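Local atomic coordinates of carboxylesterase YBFK (Bacillus subtilis, PDB entry 4CCY), a protein that hydrolyses carboxylic esters to an alcohol and a carboxylate, as a bacterial carboxylesterase of the alpha/beta hydrolase superfamily. Residues A34-V37 with G42-H45; Y166-E171 with I182-G187. All blocks are in the same frame, centred on the assembly; numbering follows the deposited sequence.

Contact 1: A34-V37 with G42-H45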
loop_
_atom_site.group_PDB
_atom_site.type_symbol
_atom_site.label_atom_id
_atom_site.label_comp_id
_atom_site.label_asym_id
_atom_site.label_seq_id
_atom_site.Cartn_x
_atom_site.Cartn_y
_atom_site.Cartn_z
ATOM N N ALA A 34 14.829 -7.405 -8.714
ATOM C CA ALA A 34 13.432 -7.830 -8.849
ATOM C C ALA A 34 13.395 -9.349 -8.907
ATOM O O ALA A 34 14.225 -9.950 -9.568
ATOM C CB ALA A 34 12.803 -7.215 -10.096
ATOM N N PHE A 35 12.461 -9.975 -8.192
ATOM C CA PHE A 35 12.311 -11.450 -8.214
ATOM C C PHE A 35 10.941 -11.864 -7.666
ATOM O O PHE A 35 10.182 -11.021 -7.209
ATOM C CB PHE A 35 13.440 -12.147 -7.428
ATOM C CG PHE A 35 13.555 -11.697 -5.990
ATOM C CD1 PHE A 35 14.199 -10.494 -5.659
ATOM C CD2 PHE A 35 13.031 -12.471 -4.965
ATOM C CE1 PHE A 35 14.296 -10.071 -4.337
ATOM C CE2 PHE A 35 13.128 -12.050 -3.637
ATOM C CZ PHE A 35 13.765 -10.856 -3.320
ATOM N N TYR A 36 10.624 -13.156 -7.726
ATOM C CA TYR A 36 9.364 -13.635 -7.166
ATOM C C TYR A 36 9.616 -14.496 -5.949
ATOM O O TYR A 36 10.635 -15.177 -5.866
ATOM C CB TYR A 36 8.558 -14.429 -8.193
ATOM C CG TYR A 36 8.185 -13.635 -9.420
ATOM C CD1 TYR A 36 9.060 -13.544 -10.509
ATOM C CD2 TYR A 36 6.966 -12.973 -9.498
ATOM C CE1 TYR A 36 8.729 -12.807 -11.631
ATOM C CE2 TYR A 36 6.624 -12.246 -10.620
ATOM C CZ TYR A 36 7.507 -12.173 -11.678
ATOM O OH TYR A 36 7.176 -11.448 -12.780
ATOM N N VAL A 37 8.682 -14.454 -5.006
ATOM C CA VAL A 37 8.688 -15.414 -3.908
ATOM C C VAL A 37 7.430 -16.262 -3.944
ATOM O O VAL A 37 6.372 -15.814 -4.411
ATOM C CB VAL A 37 8.874 -14.758 -2.515
ATOM C CG1 VAL A 37 10.294 -14.222 -2.367
ATOM C CG2 VAL A 37 7.833 -13.700 -2.230
ATOM N N GLY A 42 0.101 -17.600 -4.689
ATOM C CA GLY A 42 0.812 -17.346 -5.940
ATOM C C GLY A 42 2.170 -16.673 -5.825
ATOM O O GLY A 42 2.544 -16.139 -4.763
ATOM N N LYS A 43 2.893 -16.680 -6.946
ATOM C CA LYS A 43 4.198 -16.039 -7.078
ATOM C C LYS A 43 4.054 -14.529 -6.893
ATOM O O LYS A 43 3.333 -13.866 -7.641
ATOM C CB LYS A 43 4.791 -16.343 -8.458
ATOM C CG LYS A 43 5.715 -17.556 -8.509
ATOM C CD LYS A 43 6.203 -17.859 -9.932
ATOM C CE LYS A 43 6.914 -16.684 -10.606
ATOM N NZ LYS A 43 7.405 -16.959 -11.994
ATOM N N THR A 44 4.744 -13.998 -5.886
ATOM C CA THR A 44 4.586 -12.603 -5.464
ATOM C C THR A 44 5.846 -11.848 -5.842
ATOM O O THR A 44 6.955 -12.269 -5.482
ATOM C CB THR A 44 4.349 -12.521 -3.936
ATOM O OG1 THR A 44 3.101 -13.139 -3.625
ATOM C CG2 THR A 44 4.344 -11.066 -3.430
ATOM N N HIS A 45 5.670 -10.739 -6.567
ATOM C CA HIS A 45 6.796 -9.944 -7.067
ATOM C C HIS A 45 7.360 -9.053 -6.000
ATOM O O HIS A 45 6.605 -8.405 -5.259
ATOM C CB HIS A 45 6.387 -9.133 -8.294
ATOM C CG HIS A 45 7.550 -8.523 -9.052
ATOM N ND1 HIS A 45 7.961 -7.257 -8.852
ATOM C CD2 HIS A 45 8.372 -9.048 -10.046
ATOM C CE1 HIS A 45 8.993 -6.984 -9.672
ATOM N NE2 HIS A 45 9.241 -8.076 -10.406
#

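Contact 2: Y166-E171 with I182-G187. With NA (sodium ion), chain D.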
loop_
_atom_site.group_PDB
_atom_site.type_symbol
_atom_site.label_atom_id
_atom_site.label_comp_id
_atom_site.label_asym_id
_atom_site.label_seq_id
_atom_site.Cartn_x
_atom_site.Cartn_y
_atom_site.Cartn_z
ATOM N N TYR A 166 -17.377 3.882 -3.888
ATOM C CA TYR A 166 -17.872 2.722 -4.606
ATOM C C TYR A 166 -18.257 3.025 -6.061
ATOM O O TYR A 166 -18.108 2.156 -6.915
ATOM C CB TYR A 166 -19.020 2.081 -3.831
ATOM C CG TYR A 166 -18.579 1.545 -2.490
ATOM C CD1 TYR A 166 -18.022 0.266 -2.380
ATOM C CD2 TYR A 166 -18.690 2.315 -1.334
ATOM C CE1 TYR A 166 -17.606 -0.233 -1.152
ATOM C CE2 TYR A 166 -18.288 1.818 -0.102
ATOM C CZ TYR A 166 -17.746 0.545 -0.019
ATOM O OH TYR A 166 -17.336 0.051 1.199
ATOM N N LYS A 167 -18.731 4.241 -6.350
ATOM C CA LYS A 167 -19.022 4.619 -7.745
ATOM C C LYS A 167 -17.730 4.647 -8.573
ATOM O O LYS A 167 -17.694 4.110 -9.682
ATOM C CB LYS A 167 -19.766 5.958 -7.846
ATOM C CG LYS A 167 -20.125 6.375 -9.279
ATOM C CD LYS A 167 -20.576 7.836 -9.383
ATOM C CE LYS A 167 -19.504 8.783 -8.821
ATOM N NZ LYS A 167 -19.698 10.241 -9.103
ATOM N N TYR A 168 -16.688 5.268 -8.024
ATOM C CA TYR A 168 -15.373 5.335 -8.668
ATOM C C TYR A 168 -14.779 3.945 -8.864
ATOM O O TYR A 168 -14.265 3.623 -9.946
ATOM C CB TYR A 168 -14.413 6.226 -7.860
ATOM C CG TYR A 168 -14.744 7.697 -7.965
ATOM C CD1 TYR A 168 -14.382 8.418 -9.091
ATOM C CD2 TYR A 168 -15.427 8.360 -6.948
ATOM C CE1 TYR A 168 -14.686 9.763 -9.215
ATOM C CE2 TYR A 168 -15.742 9.714 -7.058
ATOM C CZ TYR A 168 -15.367 10.408 -8.196
ATOM O OH TYR A 168 -15.656 11.741 -8.353
ATOM N N ALA A 169 -14.854 3.123 -7.819
ATOM C CA ALA A 169 -14.413 1.729 -7.894
ATOM C C ALA A 169 -15.181 0.951 -8.977
ATOM O O ALA A 169 -14.583 0.252 -9.793
ATOM C CB ALA A 169 -14.549 1.057 -6.537
ATOM N N ALA A 170 -16.502 1.104 -9.010
ATOM C CA ALA A 170 -17.345 0.335 -9.939
ATOM C C ALA A 170 -17.082 0.671 -11.405
ATOM O O ALA A 170 -17.333 -0.146 -12.290
ATOM C CB ALA A 170 -18.811 0.547 -9.615
ATOM N N GLU A 171 -16.575 1.875 -11.655
ATOM C CA GLU A 171 -16.304 2.335 -13.017
ATOM C C GLU A 171 -14.879 2.043 -13.530
ATOM O O GLU A 171 -14.492 2.502 -14.607
ATOM C CB GLU A 171 -16.687 3.807 -13.160
ATOM C CG GLU A 171 -18.194 3.991 -12.988
ATOM C CD GLU A 171 -18.694 5.386 -13.279
ATOM O OE1 GLU A 171 -17.912 6.353 -13.218
ATOM O OE2 GLU A 171 -19.893 5.520 -13.571
ATOM N N ILE A 182 -8.428 8.729 -11.205
ATOM C CA ILE A 182 -7.154 9.412 -10.983
ATOM C C ILE A 182 -7.391 10.897 -10.700
ATOM O O ILE A 182 -6.822 11.447 -9.757
ATOM C CB ILE A 182 -6.185 9.210 -12.178
ATOM C CG1 ILE A 182 -5.620 7.780 -12.168
ATOM C CG2 ILE A 182 -5.051 10.243 -12.157
ATOM C CD1 ILE A 182 -4.893 7.382 -13.440
ATOM N N LYS A 183 -8.249 11.522 -11.504
ATOM C CA LYS A 183 -8.541 12.944 -11.393
ATOM C C LYS A 183 -9.116 13.263 -10.011
ATOM O O LYS A 183 -8.801 14.285 -9.402
ATOM C CB LYS A 183 -9.528 13.332 -12.493
ATOM C CG LYS A 183 -9.810 14.810 -12.649
ATOM C CD LYS A 183 -10.963 15.020 -13.629
ATOM C CE LYS A 183 -10.534 14.768 -15.075
ATOM N NZ LYS A 183 -11.672 14.715 -16.046
ATOM N N TRP A 184 -9.940 12.350 -9.523
ATOM C CA TRP A 184 -10.625 12.487 -8.258
ATOM C C TRP A 184 -9.705 12.248 -7.094
ATOM O O TRP A 184 -9.696 13.021 -6.146
ATOM C CB TRP A 184 -11.790 11.504 -8.245
ATOM C CG TRP A 184 -12.386 11.232 -6.895
ATOM C CD1 TRP A 184 -13.158 12.092 -6.111
ATOM C CD2 TRP A 184 -12.303 9.976 -6.133
ATOM N NE1 TRP A 184 -13.527 11.476 -4.938
ATOM C CE2 TRP A 184 -13.055 10.202 -4.892
ATOM C CE3 TRP A 184 -11.696 8.726 -6.347
ATOM C CZ2 TRP A 184 -13.185 9.210 -3.925
ATOM C CZ3 TRP A 184 -11.847 7.742 -5.371
ATOM C CH2 TRP A 184 -12.560 7.980 -4.185
ATOM N N ILE A 185 -8.921 11.176 -7.161
ATOM C CA ILE A 185 -8.052 10.779 -6.053
ATOM C C ILE A 185 -6.846 11.720 -5.862
ATOM O O ILE A 185 -6.437 11.989 -4.732
ATOM C CB ILE A 185 -7.623 9.291 -6.174
ATOM C CG1 ILE A 185 -7.262 8.710 -4.810
ATOM C CG2 ILE A 185 -6.483 9.102 -7.169
ATOM C CD1 ILE A 185 -8.466 8.422 -3.946
ATOM N N THR A 186 -6.296 12.227 -6.966
ATOM C CA THR A 186 -5.158 13.147 -6.894
ATOM C C THR A 186 -5.560 14.497 -6.332
ATOM O O THR A 186 -4.811 15.082 -5.559
ATOM C CB THR A 186 -4.460 13.372 -8.255
ATOM O OG1 THR A 186 -5.409 13.838 -9.230
ATOM C CG2 THR A 186 -3.760 12.106 -8.733
ATOM N N GLY A 187 -6.743 14.977 -6.716
ATOM C CA GLY A 187 -7.202 16.316 -6.354
ATOM C C GLY A 187 -6.668 17.348 -7.330
ATOM O O GLY A 187 -5.860 17.031 -8.210
HETATM NA NA NA D . -5.043 16.049 -10.225
HETATM O O HOH W 1 -7.225 16.180 -10.550
HETATM O O HOH W 2 -4.289 14.849 -12.098
HETATM O O HOH W 3 -4.314 18.069 -11.008
#

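Contact 1: A34-V37 with G42-H45
The ring of Y36 is held between K43 and H45 on the neighbouring strand of a beta hairpin, at the antiparallel edge of the alpha/beta-hydrolase sheet. Over one face lies K43, whose CE sits 3.5 Å from CG of Y36; a bend at chi3 (56°) turns the lysine chain back so that NZ comes 4.3 Å from the ring centroid, 20° off its normal, a cation-pi contact. On the opposite face H45 brings an imidazole edge, CD2 lying 3.6 Å from CZ of Y36, in a T-shaped pair with planes at 73°. An alanine in place of Y36 would probably leave the ammonium of K43 without its aromatic partner and the imidazole edge of H45 without a face to rest on. Y36 and H45 form a non-hydrogen-bonded pair whose side chains share one face of the sheet. V37 and T44 point to the other face, toward helix 104-118, where W110 NE1 is hydrogen-bonded to T44 OG1. This second pair is the hydrogen-bonded one: V37 N reaches T44 O at 2.8 Å, and T44 N returns to V37 O at 2.9 Å.

Contact 2: Y166-E171 with I182-G187
The carbonyl oxygen of I182 is gripped from opposite faces of its plane by a single residue, T186, through the helical backbone bond from N and a 2.8 Å bond from OG1. Because OG1 lies between the backbone N and the carbonyl carbon (chi1 56°), it can give its proton back to the preceding turn and still bind a sodium ion at 2.5 Å. G187 O, just beyond the helix end, adds a second ligand, and its positive phi marks where the chain leaves the helix. Three waters and Y190 O complete the six ligands; one of the waters also donates to K183 O.

From this same helix, W184 meets Y168 of helix 164-170, and these two side chains make the whole contact between the segments. They form an offset stack, with planes only 6° apart and the phenol ring centroid 3.7 Å from that of the five-membered indole ring. CZ of Y168 approaches CG of W184 to 3.4 Å, while the phenol hydroxyl end extends over CD1. The indole takes up this position with CG anti to the backbone N (chi1 164°), reaching out toward helix 164-170. Y168 also touches S180 and Y181.

W184 lies about 7 Å, side chain to side chain, from both E244 and H273, the probable charge-relay residues, without touching the triad. No hydrogen bond crosses between 166-171 and 182-187, which meet through a stack whose attraction is probably mostly dispersion, while the ion is coordinated at the C-terminal end of helix 175-186 by oxygen ligands alone.

In the fold
The two contacts lie about 29 Å apart between centres, with their nearest atoms about 20 Å apart, and do not touch. Contact 1 comes first along the chain and closes before contact 2 opens. It belongs to the mixed central sheet, where strand 33-37 pairs antiparallel with strand 42-49, which leads on through strand 82-86 to the parallel strands. Contact 2 lies in the helical region that follows strand 146-152, before strand 236-241 resumes the sheet, as in alpha/beta hydrolases with a helical cap. One contact thus builds an edge of the core sheet, away from the annotated sites; the other joins helices near the probable charge-relay residues.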